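Local coordinates for T9SS C-terminal target domain-containing protein (Bacteroides cellulosilyticus, PDB 5JVK) that probably hydrolyses O-glycosidic bonds, as a family 39 glycoside hydrolase of a gut symbiont, with a parallel eight-stranded barrel as its central domain, at residues A[138-143]-A[177-182]; A[199-204]-A[241-246]. All coordinates share one frame; numbering follows the deposited sequence.

Contact 1. Residues A[138-143]-A[177-182]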
loop_
_atom_site.group_PDB
_atom_site.type_symbol
_atom_site.label_atom_id
_atom_site.label_comp_id
_atom_site.label_asym_id
_atom_site.label_seq_id
_atom_site.Cartn_x
_atom_site.Cartn_y
_atom_site.Cartn_z
ATOM N N ALA A 138 -16.934 3.550 11.563
ATOM C CA ALA A 138 -18.309 3.941 11.288
ATOM C C ALA A 138 -18.825 4.875 12.380
ATOM O O ALA A 138 -18.718 4.563 13.568
ATOM C CB ALA A 138 -19.193 2.708 11.183
ATOM N N TRP A 139 -19.365 6.021 11.965
ATOM C CA TRP A 139 -20.084 6.951 12.851
ATOM C C TRP A 139 -21.197 6.217 13.611
ATOM O O TRP A 139 -21.347 6.386 14.821
ATOM C CB TRP A 139 -20.648 8.105 12.006
ATOM C CG TRP A 139 -21.445 9.173 12.719
ATOM C CD1 TRP A 139 -21.499 9.421 14.062
ATOM C CD2 TRP A 139 -22.266 10.169 12.096
ATOM N NE1 TRP A 139 -22.325 10.490 14.313
ATOM C CE2 TRP A 139 -22.808 10.969 13.125
ATOM C CE3 TRP A 139 -22.608 10.454 10.767
ATOM C CZ2 TRP A 139 -23.671 12.040 12.865
ATOM C CZ3 TRP A 139 -23.467 11.516 10.509
ATOM C CH2 TRP A 139 -23.990 12.295 11.556
ATOM N N GLU A 140 -21.945 5.392 12.881
ATOM C CA GLU A 140 -22.945 4.468 13.443
ATOM C C GLU A 140 -22.444 3.691 14.670
ATOM O O GLU A 140 -23.122 3.638 15.697
ATOM C CB GLU A 140 -23.394 3.486 12.349
ATOM C CG GLU A 140 -24.568 2.589 12.707
ATOM C CD GLU A 140 -25.126 1.858 11.496
ATOM O OE1 GLU A 140 -25.467 2.529 10.495
ATOM O OE2 GLU A 140 -25.228 0.613 11.543
ATOM N N HIS A 141 -21.255 3.105 14.555
ATOM C CA HIS A 141 -20.663 2.314 15.638
ATOM C C HIS A 141 -20.126 3.156 16.808
ATOM O O HIS A 141 -20.130 2.682 17.946
ATOM C CB HIS A 141 -19.559 1.391 15.098
ATOM C CG HIS A 141 -20.050 0.357 14.129
ATOM N ND1 HIS A 141 -19.259 -0.159 13.125
ATOM C CD2 HIS A 141 -21.255 -0.250 14.006
ATOM C CE1 HIS A 141 -19.951 -1.045 12.432
ATOM N NE2 HIS A 141 -21.166 -1.118 12.944
ATOM N N VAL A 142 -19.673 4.383 16.541
ATOM C CA VAL A 142 -19.185 5.279 17.612
ATOM C C VAL A 142 -20.325 5.917 18.418
ATOM O O VAL A 142 -20.201 6.060 19.636
ATOM C CB VAL A 142 -18.178 6.343 17.080
ATOM C CG1 VAL A 142 -18.149 7.621 17.919
ATOM C CG2 VAL A 142 -16.784 5.744 17.048
ATOM N N GLU A 143 -21.411 6.293 17.744
ATOM C CA GLU A 143 -22.573 6.924 18.380
ATOM C C GLU A 143 -23.827 6.068 18.117
ATOM O O GLU A 143 -24.600 6.370 17.205
ATOM C CB GLU A 143 -22.730 8.359 17.843
ATOM C CG GLU A 143 -23.827 9.195 18.494
ATOM C CD GLU A 143 -23.831 10.655 18.043
ATOM O OE1 GLU A 143 -23.153 10.999 17.053
ATOM O OE2 GLU A 143 -24.531 11.472 18.675
ATOM N N ASN A 177 -25.236 7.898 10.029
ATOM C CA ASN A 177 -25.771 7.400 11.297
ATOM C C ASN A 177 -27.269 7.732 11.403
ATOM O O ASN A 177 -27.682 8.605 12.172
ATOM C CB ASN A 177 -24.970 8.000 12.466
ATOM C CG ASN A 177 -25.294 7.358 13.808
ATOM O OD1 ASN A 177 -26.001 6.351 13.888
ATOM N ND2 ASN A 177 -24.765 7.941 14.875
ATOM N N ALA A 178 -28.072 7.018 10.619
ATOM C CA ALA A 178 -29.530 7.209 10.598
ATOM C C ALA A 178 -30.232 6.736 11.882
ATOM O O ALA A 178 -31.342 7.189 12.180
ATOM C CB ALA A 178 -30.133 6.512 9.386
ATOM N N ILE A 179 -29.591 5.831 12.625
ATOM C CA ILE A 179 -30.132 5.328 13.898
ATOM C C ILE A 179 -30.214 6.462 14.931
ATOM O O ILE A 179 -31.259 6.661 15.553
ATOM C CB ILE A 179 -29.299 4.135 14.448
ATOM C CG1 ILE A 179 -29.409 2.924 13.507
ATOM C CG2 ILE A 179 -29.769 3.735 15.849
ATOM C CD1 ILE A 179 -28.344 1.867 13.719
ATOM N N ALA A 180 -29.119 7.200 15.096
ATOM C CA ALA A 180 -29.064 8.323 16.038
ATOM C C ALA A 180 -29.829 9.550 15.539
ATOM O O ALA A 180 -30.601 10.146 16.292
ATOM C CB ALA A 180 -27.618 8.694 16.333
ATOM N N TYR A 181 -29.607 9.917 14.275
ATOM C CA TYR A 181 -30.186 11.127 13.674
ATOM C C TYR A 181 -31.029 10.769 12.443
ATOM O O TYR A 181 -30.594 10.986 11.309
ATOM C CB TYR A 181 -29.074 12.113 13.290
ATOM C CG TYR A 181 -28.199 12.530 14.448
ATOM C CD1 TYR A 181 -28.451 13.703 15.159
ATOM C CD2 TYR A 181 -27.115 11.745 14.839
ATOM C CE1 TYR A 181 -27.646 14.083 16.227
ATOM C CE2 TYR A 181 -26.308 12.113 15.903
ATOM C CZ TYR A 181 -26.575 13.281 16.596
ATOM O OH TYR A 181 -25.770 13.648 17.650
ATOM N N PRO A 182 -32.250 10.231 12.656
ATOM C CA PRO A 182 -33.090 9.819 11.519
ATOM C C PRO A 182 -33.572 10.962 10.608
ATOM O O PRO A 182 -33.899 10.709 9.448
ATOM C CB PRO A 182 -34.274 9.108 12.190
ATOM C CG PRO A 182 -34.328 9.668 13.568
ATOM C CD PRO A 182 -32.913 9.976 13.951
#

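Contact 2. Residues A[199-204]-A[241-246]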
loop_
_atom_site.group_PDB
_atom_site.type_symbol
_atom_site.label_atom_id
_atom_site.label_comp_id
_atom_site.label_asym_id
_atom_site.label_seq_id
_atom_site.Cartn_x
_atom_site.Cartn_y
_atom_site.Cartn_z
ATOM N N GLY A 199 -23.721 16.585 15.275
ATOM C CA GLY A 199 -23.605 15.213 15.764
ATOM C C GLY A 199 -22.405 14.472 15.208
ATOM O O GLY A 199 -21.744 13.730 15.933
ATOM N N CYS A 200 -22.134 14.679 13.918
ATOM C CA CYS A 200 -20.957 14.116 13.245
ATOM C C CYS A 200 -19.666 14.695 13.817
ATOM O O CYS A 200 -18.718 13.954 14.090
ATOM C CB CYS A 200 -21.022 14.392 11.737
ATOM S SG CYS A 200 -19.786 13.531 10.732
ATOM N N ALA A 201 -19.646 16.016 13.997
ATOM C CA ALA A 201 -18.488 16.726 14.552
ATOM C C ALA A 201 -18.135 16.289 15.971
ATOM O O ALA A 201 -16.965 16.048 16.272
ATOM C CB ALA A 201 -18.724 18.227 14.513
ATOM N N ASN A 202 -19.145 16.189 16.832
ATOM C CA ASN A 202 -18.940 15.758 18.218
ATOM C C ASN A 202 -18.632 14.262 18.339
ATOM O O ASN A 202 -17.961 13.851 19.288
ATOM C CB ASN A 202 -20.151 16.119 19.090
ATOM C CG ASN A 202 -20.347 17.622 19.232
ATOM O OD1 ASN A 202 -19.382 18.382 19.338
ATOM N ND2 ASN A 202 -21.602 18.058 19.253
ATOM N N ALA A 203 -19.119 13.458 17.391
ATOM C CA ALA A 203 -18.813 12.020 17.353
ATOM C C ALA A 203 -17.348 11.756 17.006
ATOM O O ALA A 203 -16.699 10.921 17.640
ATOM C CB ALA A 203 -19.720 11.305 16.364
ATOM N N LEU A 204 -16.842 12.461 15.994
ATOM C CA LEU A 204 -15.427 12.378 15.617
ATOM C C LEU A 204 -14.535 12.975 16.704
ATOM O O LEU A 204 -13.493 12.404 17.031
ATOM C CB LEU A 204 -15.168 13.087 14.279
ATOM C CG LEU A 204 -13.722 13.150 13.762
ATOM C CD1 LEU A 204 -13.104 11.762 13.670
ATOM C CD2 LEU A 204 -13.672 13.848 12.413
ATOM N N TYR A 241 -14.181 20.709 11.577
ATOM C CA TYR A 241 -12.780 21.123 11.728
ATOM C C TYR A 241 -12.479 21.840 13.055
ATOM O O TYR A 241 -11.574 21.414 13.771
ATOM C CB TYR A 241 -12.306 21.950 10.524
ATOM C CG TYR A 241 -10.841 22.329 10.576
ATOM C CD1 TYR A 241 -9.847 21.412 10.216
ATOM C CD2 TYR A 241 -10.443 23.603 10.982
ATOM C CE1 TYR A 241 -8.501 21.757 10.259
ATOM C CE2 TYR A 241 -9.100 23.956 11.030
ATOM C CZ TYR A 241 -8.133 23.031 10.667
ATOM O OH TYR A 241 -6.808 23.384 10.715
ATOM N N PRO A 242 -13.230 22.911 13.396
ATOM C CA PRO A 242 -12.980 23.551 14.699
ATOM C C PRO A 242 -13.334 22.670 15.907
ATOM O O PRO A 242 -12.612 22.700 16.902
ATOM C CB PRO A 242 -13.862 24.808 14.657
ATOM C CG PRO A 242 -14.918 24.501 13.655
ATOM C CD PRO A 242 -14.252 23.644 12.624
ATOM N N THR A 243 -14.420 21.901 15.811
ATOM C CA THR A 243 -14.829 20.964 16.872
ATOM C C THR A 243 -13.742 19.935 17.199
ATOM O O THR A 243 -13.487 19.647 18.370
ATOM C CB THR A 243 -16.112 20.189 16.490
ATOM O OG1 THR A 243 -17.112 21.099 16.023
ATOM C CG2 THR A 243 -16.669 19.419 17.682
ATOM N N VAL A 244 -13.114 19.391 16.160
ATOM C CA VAL A 244 -12.099 18.347 16.315
ATOM C C VAL A 244 -10.728 18.921 16.705
ATOM O O VAL A 244 -10.057 18.366 17.574
ATOM C CB VAL A 244 -11.989 17.486 15.033
ATOM C CG1 VAL A 244 -10.821 16.519 15.125
ATOM C CG2 VAL A 244 -13.280 16.712 14.794
ATOM N N LYS A 245 -10.312 20.009 16.060
ATOM C CA LYS A 245 -8.993 20.612 16.321
ATOM C C LYS A 245 -8.857 21.237 17.717
ATOM O O LYS A 245 -7.750 21.319 18.251
ATOM C CB LYS A 245 -8.647 21.656 15.252
ATOM C CG LYS A 245 -8.426 21.076 13.861
ATOM C CD LYS A 245 -7.078 20.382 13.710
ATOM C CE LYS A 245 -5.944 21.375 13.510
ATOM N NZ LYS A 245 -4.652 20.692 13.231
ATOM N N LYS A 246 -9.972 21.681 18.294
ATOM C CA LYS A 246 -9.996 22.173 19.677
ATOM C C LYS A 246 -9.657 21.049 20.661
ATOM O O LYS A 246 -8.954 21.272 21.648
ATOM C CB LYS A 246 -11.370 22.769 20.009
ATOM C CG LYS A 246 -11.401 23.662 21.240
ATOM C CD LYS A 246 -12.673 24.505 21.270
ATOM C CE LYS A 246 -12.618 25.599 22.327
ATOM N NZ LYS A 246 -12.750 25.058 23.709
#

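Contact 1. Residues A[138-143]-A[177-182]
W139 meets N177 by offering a face of its indole: CB of N177 stands 3.6 Å from the centroid of the five-membered ring of W139, only 17° off the normal, which satisfies the geometry of a CH-pi contact. The indole is placed there by a first torsion that sets CG anti to the backbone N (chi1 179°). Its six-membered ring also approaches the Y181 ring, W139 CZ2 lying 4.0 Å from Y181 CD2, the two rings meeting obliquely. NE1 of W139 is used within its own segment, donating to OE1 of E143 at 2.9 Å nearly in the indole plane, on the anti side of the carboxylate and somewhat out of its plane. A leucine in place of W139 would probably leave CB of N177 without its aromatic platform and OE1 of E143 without this N-H donor.

The setting is the C-terminal end of the strands of the (beta/alpha)8 barrel, where the short helix 139-142 follows directly on strand 132-138 and the loop after the neighbouring strand 168-174 folds against it. E140 is next along the helix; its extended chain crosses I179 at about a right angle, with CD of E140 3.9 Å from CD1 of I179.

E143, the first residue past the helix, is gripped at both backbone and side chain. Its carbonyl O accepts ND2 of N177 at 2.8 Å on a lone pair in the carbonyl plane, with an N-H...O angle of 153°. The extended side chain reaches Y181, whose OH donates to OE2 of E143 at 2.7 Å on the syn side but tilted out of the carboxylate plane. G147 N supplies a second donor to OE2, so the carboxylate of E143 is fixed by three bonds.

Contact 2. Residues A[199-204]-A[241-246]
T243 sets its side chain against A201 and N202 where two outer helices of the (beta/alpha)8 barrel lie side by side. Helices 194-211 and 229-247 follow consecutive barrel strands, 168-174 and 217-220, and run in the same direction: the axes of the segments 199-204 and 241-246 cross at -18° and approach to 8.6 Å. Such a close approach fits the small A201, with A201 CA 6.1 Å from T243 CA.

The two branches of T243 divide the work. OG1 lies beside the backbone N (chi1 -49°), an orientation in which it hydrogen-bonds V239 O one turn back in its own helix, while T243 OG1 also packs against A201 CB at 3.6 Å. CG2 of T243 meets OD1 of N202 at 3.3 Å; the two side chains cross at about a right angle, and although the CB of N202 points away, its amide end comes nearer.

One residue on, V244 adds a further apolar contact. A single branch makes it: the CG2 methyl of V244 lies 4.0 Å from A201 O and is 3.7 Å from both CG and CD2 of L204.

How the contacts relate
Both contacts are largely buried and share helix 194-211: contact 1 packs W139, E143 and Y181 onto it from outside, while contact 2 takes one of its two segments from it. Their centres are about 15 Å apart, and they touch directly, W139 NE1 lying 3.4 Å from A203 CB. Contact 1 has its more exposed rim at E140 and I179; in contact 2 the T243 and N202 side is partly exposed, whereas A201, L204 and V244 are buried. Chemistry differs too. A short helix and an irregular loop after barrel strands are tied by directed side-chain hydrogen bonds and one indole face over 372 Å², whereas the helix pair, with no hydrogen bond across it, buries 198 Å².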